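Local coordinates for McyG protein (Microcystis aeruginosa PCC 7806, PDB 4R0M) that binds phenylalanyl-adenylate in its adenylation domain and probably activates an acid substrate for loading onto the adjoining peptidyl carrier domain of a microcystin synthetase, at residues 66-69 and 70-73; 154-157 and 158-161; 473-476 and 477-480. One frame throughout, in Å; residues are numbered along the deposited sequence.

Contact 1: residues 66-69 and 70-73; sequences GIKL and GHKV
Lys68 and His71 pair twice, once through backbone alone and once through the imidazole, in a compact example of a turn locked by a side chain. His71 N donates to Lys68 O at 3.2 Å, closing a type II beta turn, and Gly70 takes the third position, where its positive phi would jam a CB against the carbonyl of Leu69. The ring then folds back over the turn: with CG beside the backbone N (chi1 -76°), ND1 receives Lys68 N at 3.1 Å along a fairly straight line, although the donor sits well out of the ring plane.

The packed side lies where strand 72-76 begins. There Ile67 CG2 meets Val73 CG1 at 3.8 Å, while Ile67 also touches Ile95 and Val73 pairs by backbone with Ile96 and Val98 of strand 96-99. The outer side is looser and largely exposed. Lys68 runs alongside the imidazole in the same direction, its CE 3.7 Å from His71 CE1, and a bend at chi3 keeps the aliphatic chain beside the ring. Its NZ remains 5.1 Å from His71 NE2.

Because ND1 acts as an acceptor, the imidazole is consistent with the neutral form carrying its proton on NE2, a state that the nearby lysine charge would probably reinforce.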
ATOM      1  N   GLY A  66       0.266 -10.705  30.478  1.00 41.69           N
ATOM      2  CA  GLY A  66      -0.536  -9.642  31.081  1.00 39.99           C
ATOM      3  C   GLY A  66      -1.275  -8.751  30.098  1.00 39.40           C
ATOM      4  O   GLY A  66      -1.852  -7.737  30.490  1.00 39.42           O
ATOM      5  N   ILE A  67      -1.258  -9.125  28.822  1.00 38.75           N
ATOM      6  CA  ILE A  67      -1.959  -8.362  27.791  1.00 38.34           C
ATOM      7  C   ILE A  67      -3.434  -8.751  27.787  1.00 38.67           C
ATOM      8  O   ILE A  67      -3.783  -9.910  27.556  1.00 39.45           O
ATOM      9  CB  ILE A  67      -1.337  -8.565  26.387  1.00 37.68           C
ATOM     10  CG1 ILE A  67       0.173  -8.263  26.397  1.00 37.37           C
ATOM     11  CG2 ILE A  67      -2.067  -7.728  25.344  1.00 36.48           C
ATOM     12  CD1 ILE A  67       0.557  -6.865  26.848  1.00 37.15           C
ATOM     13  N   LYS A  68      -4.292  -7.771  28.044  1.00 39.76           N
ATOM     14  CA  LYS A  68      -5.721  -8.011  28.222  1.00 40.56           C
ATOM     15  C   LYS A  68      -6.551  -7.485  27.054  1.00 40.11           C
ATOM     16  O   LYS A  68      -6.036  -6.796  26.170  1.00 39.83           O
ATOM     17  CB  LYS A  68      -6.202  -7.391  29.541  1.00 41.86           C
ATOM     18  CG  LYS A  68      -5.509  -7.945  30.781  1.00 43.70           C
ATOM     19  CD  LYS A  68      -6.103  -7.393  32.070  1.00 45.20           C
ATOM     20  CE  LYS A  68      -5.642  -5.970  32.352  1.00 45.75           C
ATOM     21  NZ  LYS A  68      -6.285  -5.416  33.577  1.00 46.64           N
ATOM     22  N   LEU A  69      -7.838  -7.830  27.060  1.00 39.47           N
ATOM     23  CA  LEU A  69      -8.791  -7.359  26.062  1.00 38.67           C
ATOM     24  C   LEU A  69      -8.804  -5.832  26.027  1.00 37.92           C
ATOM     25  O   LEU A  69      -8.776  -5.184  27.071  1.00 37.88           O
ATOM     26  CB  LEU A  69     -10.190  -7.906  26.377  1.00 38.33           C
ATOM     27  CG  LEU A  69     -11.317  -7.728  25.353  1.00 38.82           C
ATOM     28  CD1 LEU A  69     -12.244  -8.934  25.375  1.00 39.40           C
ATOM     29  CD2 LEU A  69     -12.097  -6.443  25.588  1.00 38.31           C
ATOM     30  N   GLY A  70      -8.829  -5.268  24.823  1.00 37.19           N
ATOM     31  CA  GLY A  70      -8.853  -3.818  24.655  1.00 37.06           C
ATOM     32  C   GLY A  70      -7.483  -3.161  24.602  1.00 37.00           C
ATOM     33  O   GLY A  70      -7.359  -2.023  24.147  1.00 37.08           O
ATOM     34  N   HIS A  71      -6.456  -3.868  25.072  1.00 36.76           N
ATOM     35  CA  HIS A  71      -5.084  -3.374  25.003  1.00 36.31           C
ATOM     36  C   HIS A  71      -4.568  -3.415  23.596  1.00 35.31           C
ATOM     37  O   HIS A  71      -5.094  -4.141  22.750  1.00 35.18           O
ATOM     38  CB  HIS A  71      -4.152  -4.177  25.910  1.00 37.53           C
ATOM     39  CG  HIS A  71      -4.287  -3.852  27.381  1.00 38.63           C
ATOM     40  ND1 HIS A  71      -3.832  -4.677  28.346  1.00 38.95           N
ATOM     41  CD2 HIS A  71      -4.853  -2.756  28.033  1.00 38.62           C
ATOM     42  CE1 HIS A  71      -4.085  -4.135  29.553  1.00 39.54           C
ATOM     43  NE2 HIS A  71      -4.712  -2.960  29.360  1.00 39.49           N
ATOM     44  N   LYS A  72      -3.523  -2.634  23.341  1.00 34.03           N
ATOM     45  CA  LYS A  72      -2.887  -2.597  22.031  1.00 32.87           C
ATOM     46  C   LYS A  72      -1.491  -3.202  22.084  1.00 31.72           C
ATOM     47  O   LYS A  72      -0.795  -3.090  23.096  1.00 31.43           O
ATOM     48  CB  LYS A  72      -2.848  -1.162  21.502  1.00 33.68           C
ATOM     49  CG  LYS A  72      -4.194  -0.677  20.981  1.00 34.61           C
ATOM     50  CD  LYS A  72      -4.295   0.835  20.953  1.00 35.46           C
ATOM     51  CE  LYS A  72      -4.956   1.380  22.210  1.00 36.89           C
ATOM     52  NZ  LYS A  72      -6.438   1.261  22.147  1.00 37.62           N
ATOM     53  N   VAL A  73      -1.105  -3.876  21.001  1.00 30.71           N
ATOM     54  CA  VAL A  73       0.255  -4.404  20.846  1.00 30.05           C
ATOM     55  C   VAL A  73       0.821  -4.032  19.474  1.00 29.06           C
ATOM     56  O   VAL A  73       0.125  -4.121  18.458  1.00 28.73           O
ATOM     57  CB  VAL A  73       0.341  -5.940  21.065  1.00 30.21           C
ATOM     58  CG1 VAL A  73      -0.067  -6.316  22.482  1.00 30.49           C
ATOM     59  CG2 VAL A  73      -0.502  -6.697  20.051  1.00 30.40           C
TER

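Contact 2: residues 154-157 and 158-161; sequences SVNE and LRKA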
ATOM      1  N   SER A 154       9.217 -12.321  21.111  1.00 35.58           N
ATOM      2  CA  SER A 154       9.085 -13.058  19.858  1.00 35.96           C
ATOM      3  C   SER A 154       7.808 -13.896  19.846  1.00 35.98           C
ATOM      4  O   SER A 154       7.342 -14.352  20.897  1.00 35.45           O
ATOM      5  CB  SER A 154      10.308 -13.946  19.616  1.00 35.66           C
ATOM      6  OG  SER A 154      10.338 -15.030  20.526  1.00 36.55           O
ATOM      7  N   VAL A 155       7.252 -14.090  18.652  1.00 35.80           N
ATOM      8  CA  VAL A 155       6.081 -14.943  18.460  1.00 36.86           C
ATOM      9  C   VAL A 155       6.384 -16.384  18.892  1.00 38.28           C
ATOM     10  O   VAL A 155       5.541 -17.044  19.503  1.00 38.55           O
ATOM     11  CB  VAL A 155       5.579 -14.897  16.997  1.00 36.29           C
ATOM     12  CG1 VAL A 155       4.423 -15.864  16.781  1.00 36.01           C
ATOM     13  CG2 VAL A 155       5.155 -13.485  16.623  1.00 35.78           C
ATOM     14  N   ASN A 156       7.599 -16.849  18.595  1.00 39.49           N
ATOM     15  CA  ASN A 156       8.038 -18.194  18.967  1.00 41.16           C
ATOM     16  C   ASN A 156       8.166 -18.436  20.472  1.00 41.86           C
ATOM     17  O   ASN A 156       8.068 -19.578  20.924  1.00 43.12           O
ATOM     18  CB  ASN A 156       9.341 -18.563  18.248  1.00 41.65           C
ATOM     19  CG  ASN A 156       9.110 -19.004  16.812  1.00 42.76           C
ATOM     20  OD1 ASN A 156       9.886 -18.666  15.917  1.00 43.09           O
ATOM     21  ND2 ASN A 156       8.041 -19.766  16.584  1.00 42.53           N
ATOM     22  N   GLU A 157       8.387 -17.374  21.241  1.00 42.29           N
ATOM     23  CA  GLU A 157       8.366 -17.482  22.697  1.00 42.83           C
ATOM     24  C   GLU A 157       6.925 -17.596  23.204  1.00 42.38           C
ATOM     25  O   GLU A 157       6.659 -18.312  24.171  1.00 43.27           O
ATOM     26  CB  GLU A 157       9.077 -16.302  23.360  1.00 43.83           C
ATOM     27  CG  GLU A 157       9.495 -16.580  24.799  1.00 45.94           C
ATOM     28  CD  GLU A 157       9.802 -15.323  25.595  1.00 47.70           C
ATOM     29  OE1 GLU A 157      10.377 -14.369  25.028  1.00 48.86           O
ATOM     30  OE2 GLU A 157       9.474 -15.294  26.801  1.00 48.95           O
ATOM     31  N   LEU A 158       6.007 -16.891  22.541  1.00 41.59           N
ATOM     32  CA  LEU A 158       4.579 -16.957  22.865  1.00 41.07           C
ATOM     33  C   LEU A 158       3.983 -18.308  22.482  1.00 41.13           C
ATOM     34  O   LEU A 158       3.015 -18.759  23.094  1.00 40.85           O
ATOM     35  CB  LEU A 158       3.802 -15.835  22.169  1.00 40.10           C
ATOM     36  CG  LEU A 158       4.131 -14.374  22.493  1.00 39.07           C
ATOM     37  CD1 LEU A 158       3.527 -13.469  21.436  1.00 38.30           C
ATOM     38  CD2 LEU A 158       3.646 -13.968  23.875  1.00 38.78           C
ATOM     39  N   ARG A 159       4.567 -18.939  21.466  1.00 41.57           N
ATOM     40  CA  ARG A 159       4.170 -20.276  21.031  1.00 42.74           C
ATOM     41  C   ARG A 159       4.564 -21.360  22.043  1.00 45.45           C
ATOM     42  O   ARG A 159       4.041 -22.474  22.000  1.00 45.52           O
ATOM     43  CB  ARG A 159       4.777 -20.600  19.662  1.00 41.13           C
ATOM     44  CG  ARG A 159       4.085 -19.929  18.486  1.00 39.57           C
ATOM     45  CD  ARG A 159       4.505 -20.563  17.170  1.00 37.85           C
ATOM     46  NE  ARG A 159       3.732 -20.049  16.041  1.00 36.85           N
ATOM     47  CZ  ARG A 159       4.203 -19.219  15.113  1.00 35.89           C
ATOM     48  NH1 ARG A 159       5.460 -18.798  15.159  1.00 35.40           N
ATOM     49  NH2 ARG A 159       3.415 -18.812  14.127  1.00 35.07           N
ATOM     50  N   LYS A 160       5.419 -21.006  22.967  1.00 48.69           N
ATOM     51  CA  LYS A 160       5.873 -21.906  23.976  1.00 52.28           C
ATOM     52  C   LYS A 160       4.997 -21.925  25.183  1.00 55.07           C
ATOM     53  O   LYS A 160       5.189 -22.726  26.059  1.00 55.61           O
ATOM     54  CB  LYS A 160       7.241 -21.483  24.437  1.00 52.99           C
ATOM     55  CG  LYS A 160       8.333 -21.684  23.439  1.00 54.17           C
ATOM     56  CD  LYS A 160       9.638 -21.409  24.118  1.00 54.84           C
ATOM     57  CE  LYS A 160      10.756 -21.222  23.126  1.00 55.47           C
ATOM     58  NZ  LYS A 160      11.064 -22.439  22.342  1.00 57.02           N
ATOM     59  N   ALA A 161       4.036 -21.031  25.235  1.00 58.86           N
ATOM     60  CA  ALA A 161       3.252 -20.864  26.423  1.00 62.82           C
ATOM     61  C   ALA A 161       2.478 -22.113  26.744  1.00 66.71           C
ATOM     62  O   ALA A 161       1.943 -22.803  25.862  1.00 66.06           O
ATOM     63  CB  ALA A 161       2.316 -19.691  26.298  1.00 61.53           C
TER
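Val155 lays its CG1 methyl over one face of the Arg159 guanidinium, near the rim of the group, 3.5 Å from Arg159 NH1. That methyl is anti to its own backbone N (chi1 176°), a turn that carries it up the helix toward the residue four places on. Arg159 in its turn runs out extended from CG to NE, its CG passing 3.4 Å from Val155 O. The guanidinium so delivered is heavily used beyond the segment: NH1 forms a salt bridge with Asp82, and NH2 forms one with Asp54 and a hydrogen bond with Gln81 O. Two carboxylates and a carbonyl thus probably fix the rotation of the planar group.

The pair spans the end of one short helix, 155-158, that starts as strand 152-154, an outer strand of the four-stranded parallel sheet, ends. Ser154 is the N-cap: its OG accepts from Glu157 N at 3.1 Å. One turn on, Arg159 N reaches Val155 O at 2.9 Å. The last helical residue, Leu158, also opens a type I beta turn that ends at Ala161.

Leu158 lies on the buried flank, with its CG 3.6 Å from Ser154 O and its side chain against Ile58 of helix 48-64, which Val155 and Arg159 also touch. Toward solvent, Lys160 N bonds to Glu157 O at 3.2 Å, and the Lys160 chain passes across the preceding carbonyl, CG lying 3.3 Å from Asn156 O.

Contact 3: residues 473-476 and 477-480; sequences FDQS and RETD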
ATOM      1  N   PHE A 473       7.797  26.639  -5.103  1.00 54.10           N
ATOM      2  CA  PHE A 473       7.790  28.053  -5.457  1.00 56.22           C
ATOM      3  C   PHE A 473       9.096  28.717  -5.025  1.00 57.26           C
ATOM      4  O   PHE A 473       9.452  28.698  -3.845  1.00 57.26           O
ATOM      5  CB  PHE A 473       6.584  28.761  -4.834  1.00 56.73           C
ATOM      6  CG  PHE A 473       6.430  30.193  -5.263  1.00 58.17           C
ATOM      7  CD1 PHE A 473       5.993  30.508  -6.548  1.00 58.63           C
ATOM      8  CD2 PHE A 473       6.711  31.230  -4.379  1.00 58.78           C
ATOM      9  CE1 PHE A 473       5.846  31.831  -6.944  1.00 59.47           C
ATOM     10  CE2 PHE A 473       6.564  32.555  -4.769  1.00 59.32           C
ATOM     11  CZ  PHE A 473       6.131  32.855  -6.053  1.00 59.35           C
ATOM     12  N   ASP A 474       9.811  29.287  -5.991  1.00 58.46           N
ATOM     13  CA  ASP A 474      11.053  30.000  -5.711  1.00 60.86           C
ATOM     14  C   ASP A 474      10.748  31.453  -5.361  1.00 61.84           C
ATOM     15  O   ASP A 474      10.224  32.203  -6.188  1.00 61.63           O
ATOM     16  CB  ASP A 474      12.012  29.915  -6.905  1.00 61.46           C
ATOM     17  CG  ASP A 474      13.372  30.536  -6.618  1.00 62.52           C
ATOM     18  OD1 ASP A 474      13.788  30.583  -5.440  1.00 63.19           O
ATOM     19  OD2 ASP A 474      14.034  30.971  -7.584  1.00 62.98           O
ATOM     20  N   GLN A 475      11.074  31.832  -4.128  1.00 63.49           N
ATOM     21  CA  GLN A 475      10.779  33.167  -3.609  1.00 64.36           C
ATOM     22  C   GLN A 475      11.656  34.247  -4.246  1.00 63.10           C
ATOM     23  O   GLN A 475      11.165  35.322  -4.598  1.00 63.51           O
ATOM     24  CB  GLN A 475      10.909  33.183  -2.077  1.00 66.40           C
ATOM     25  CG  GLN A 475      10.513  34.492  -1.399  1.00 68.48           C
ATOM     26  CD  GLN A 475       9.038  34.837  -1.547  1.00 69.81           C
ATOM     27  OE1 GLN A 475       8.202  33.976  -1.832  1.00 70.56           O
ATOM     28  NE2 GLN A 475       8.711  36.110  -1.347  1.00 70.49           N
ATOM     29  N   SER A 476      12.945  33.945  -4.398  1.00 62.08           N
ATOM     30  CA  SER A 476      13.923  34.878  -4.965  1.00 61.29           C
ATOM     31  C   SER A 476      13.543  35.364  -6.363  1.00 60.90           C
ATOM     32  O   SER A 476      13.610  36.561  -6.646  1.00 61.89           O
ATOM     33  CB  SER A 476      15.314  34.240  -5.002  1.00 61.29           C
ATOM     34  OG  SER A 476      15.702  33.782  -3.718  1.00 61.80           O
ATOM     35  N   ARG A 477      13.139  34.431  -7.222  1.00 59.11           N
ATOM     36  CA  ARG A 477      12.817  34.740  -8.616  1.00 58.17           C
ATOM     37  C   ARG A 477      11.311  34.800  -8.890  1.00 58.26           C
ATOM     38  O   ARG A 477      10.890  35.011 -10.031  1.00 58.00           O
ATOM     39  CB  ARG A 477      13.495  33.736  -9.554  1.00 56.85           C
ATOM     40  CG  ARG A 477      15.009  33.863  -9.598  1.00 55.42           C
ATOM     41  CD  ARG A 477      15.638  32.762 -10.434  1.00 54.76           C
ATOM     42  NE  ARG A 477      15.530  31.453  -9.791  1.00 53.62           N
ATOM     43  CZ  ARG A 477      16.026  30.324 -10.291  1.00 52.57           C
ATOM     44  NH1 ARG A 477      16.673  30.328 -11.449  1.00 51.58           N
ATOM     45  NH2 ARG A 477      15.873  29.186  -9.629  1.00 52.54           N
ATOM     46  N   GLU A 478      10.516  34.614  -7.834  1.00 59.09           N
ATOM     47  CA  GLU A 478       9.046  34.707  -7.889  1.00 59.92           C
ATOM     48  C   GLU A 478       8.405  33.809  -8.956  1.00 58.87           C
ATOM     49  O   GLU A 478       7.463  34.216  -9.641  1.00 60.00           O
ATOM     50  CB  GLU A 478       8.593  36.170  -8.054  1.00 61.34           C
ATOM     51  CG  GLU A 478       9.092  37.129  -6.976  1.00 63.73           C
ATOM     52  CD  GLU A 478       8.209  37.166  -5.738  1.00 65.55           C
ATOM     53  OE1 GLU A 478       7.967  36.102  -5.124  1.00 66.79           O
ATOM     54  OE2 GLU A 478       7.766  38.275  -5.364  1.00 65.18           O
ATOM     55  N   THR A 479       8.917  32.586  -9.085  1.00 57.03           N
ATOM     56  CA  THR A 479       8.420  31.639 -10.087  1.00 55.74           C
ATOM     57  C   THR A 479       8.432  30.179  -9.604  1.00 54.72           C
ATOM     58  O   THR A 479       9.148  29.830  -8.662  1.00 53.71           O
ATOM     59  CB  THR A 479       9.175  31.778 -11.433  1.00 55.74           C
ATOM     60  OG1 THR A 479       8.521  30.988 -12.436  1.00 55.89           O
ATOM     61  CG2 THR A 479      10.639  31.340 -11.305  1.00 55.22           C
ATOM     62  N   ASP A 480       7.631  29.341 -10.259  1.00 53.62           N
ATOM     63  CA  ASP A 480       7.519  27.924  -9.908  1.00 52.25           C
ATOM     64  C   ASP A 480       8.557  27.061 -10.619  1.00 50.79           C
ATOM     65  O   ASP A 480       8.744  27.167 -11.833  1.00 51.01           O
ATOM     66  CB  ASP A 480       6.109  27.410 -10.201  1.00 52.31           C
ATOM     67  CG  ASP A 480       5.097  27.871  -9.172  1.00 53.58           C
ATOM     68  OD1 ASP A 480       5.296  27.590  -7.969  1.00 54.79           O
ATOM     69  OD2 ASP A 480       4.097  28.509  -9.566  1.00 53.73           O
TER
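Asp474 and Thr479 form an antiparallel hydrogen-bonded pair, Asp474 N to Thr479 O at 2.8 Å and Thr479 N to Asp474 O at 3.2 Å, while the chain turns back through Gln475 to Glu478.

On the face shared with Thr479, Asp474 places its carboxylate anti to the backbone N (chi1 -175°). There OD2 takes Arg477 NE at 2.7 Å in a salt bridge that is nearly straight (165°). Arg477 NH2 adds a weak second bond to the same oxygen, which lies at the edge of the guanidinium although the two planes stand 80° apart. An alanine here would strip away that carboxylate, which would probably deprive Arg477 of its mate within the turn and set its guanidinium freer to swing.

The other face carries Phe473 and Asp480. Asp480 OD1 approaches the ring edge, 3.3 Å from Phe473 CD1, where the slightly positive C-H rim probably suits an anionic oxygen. Glu478 OE1 approaches another part of the ring, 3.8 Å from Phe473 CE2.

With Glu478 in left-handed backbone geometry and both it and Thr479 opposite Asp474, this is a beta hairpin closed by a G1 beta bulge.

In the fold
Read from the N terminus, the three contacts come in series, and none nests within or crosses another. Contact 1 closes the loop that leads from helix 48-64 into strand 72-76. Contact 2 begins at the end of strand 152-154, which belongs to the same parallel sheet with strand 128-130 in between, and leads into the loop before strand 176-182. Their centres are 16 Å apart, and helix 48-64 links them: it runs into contact 1 and packs against contact 2. Contact 3 belongs elsewhere, closing the hairpin of strands 468-474 and 479-486 in a separate three-stranded sheet. Its centre lies 58 Å from that of contact 2, across the centre of the chain.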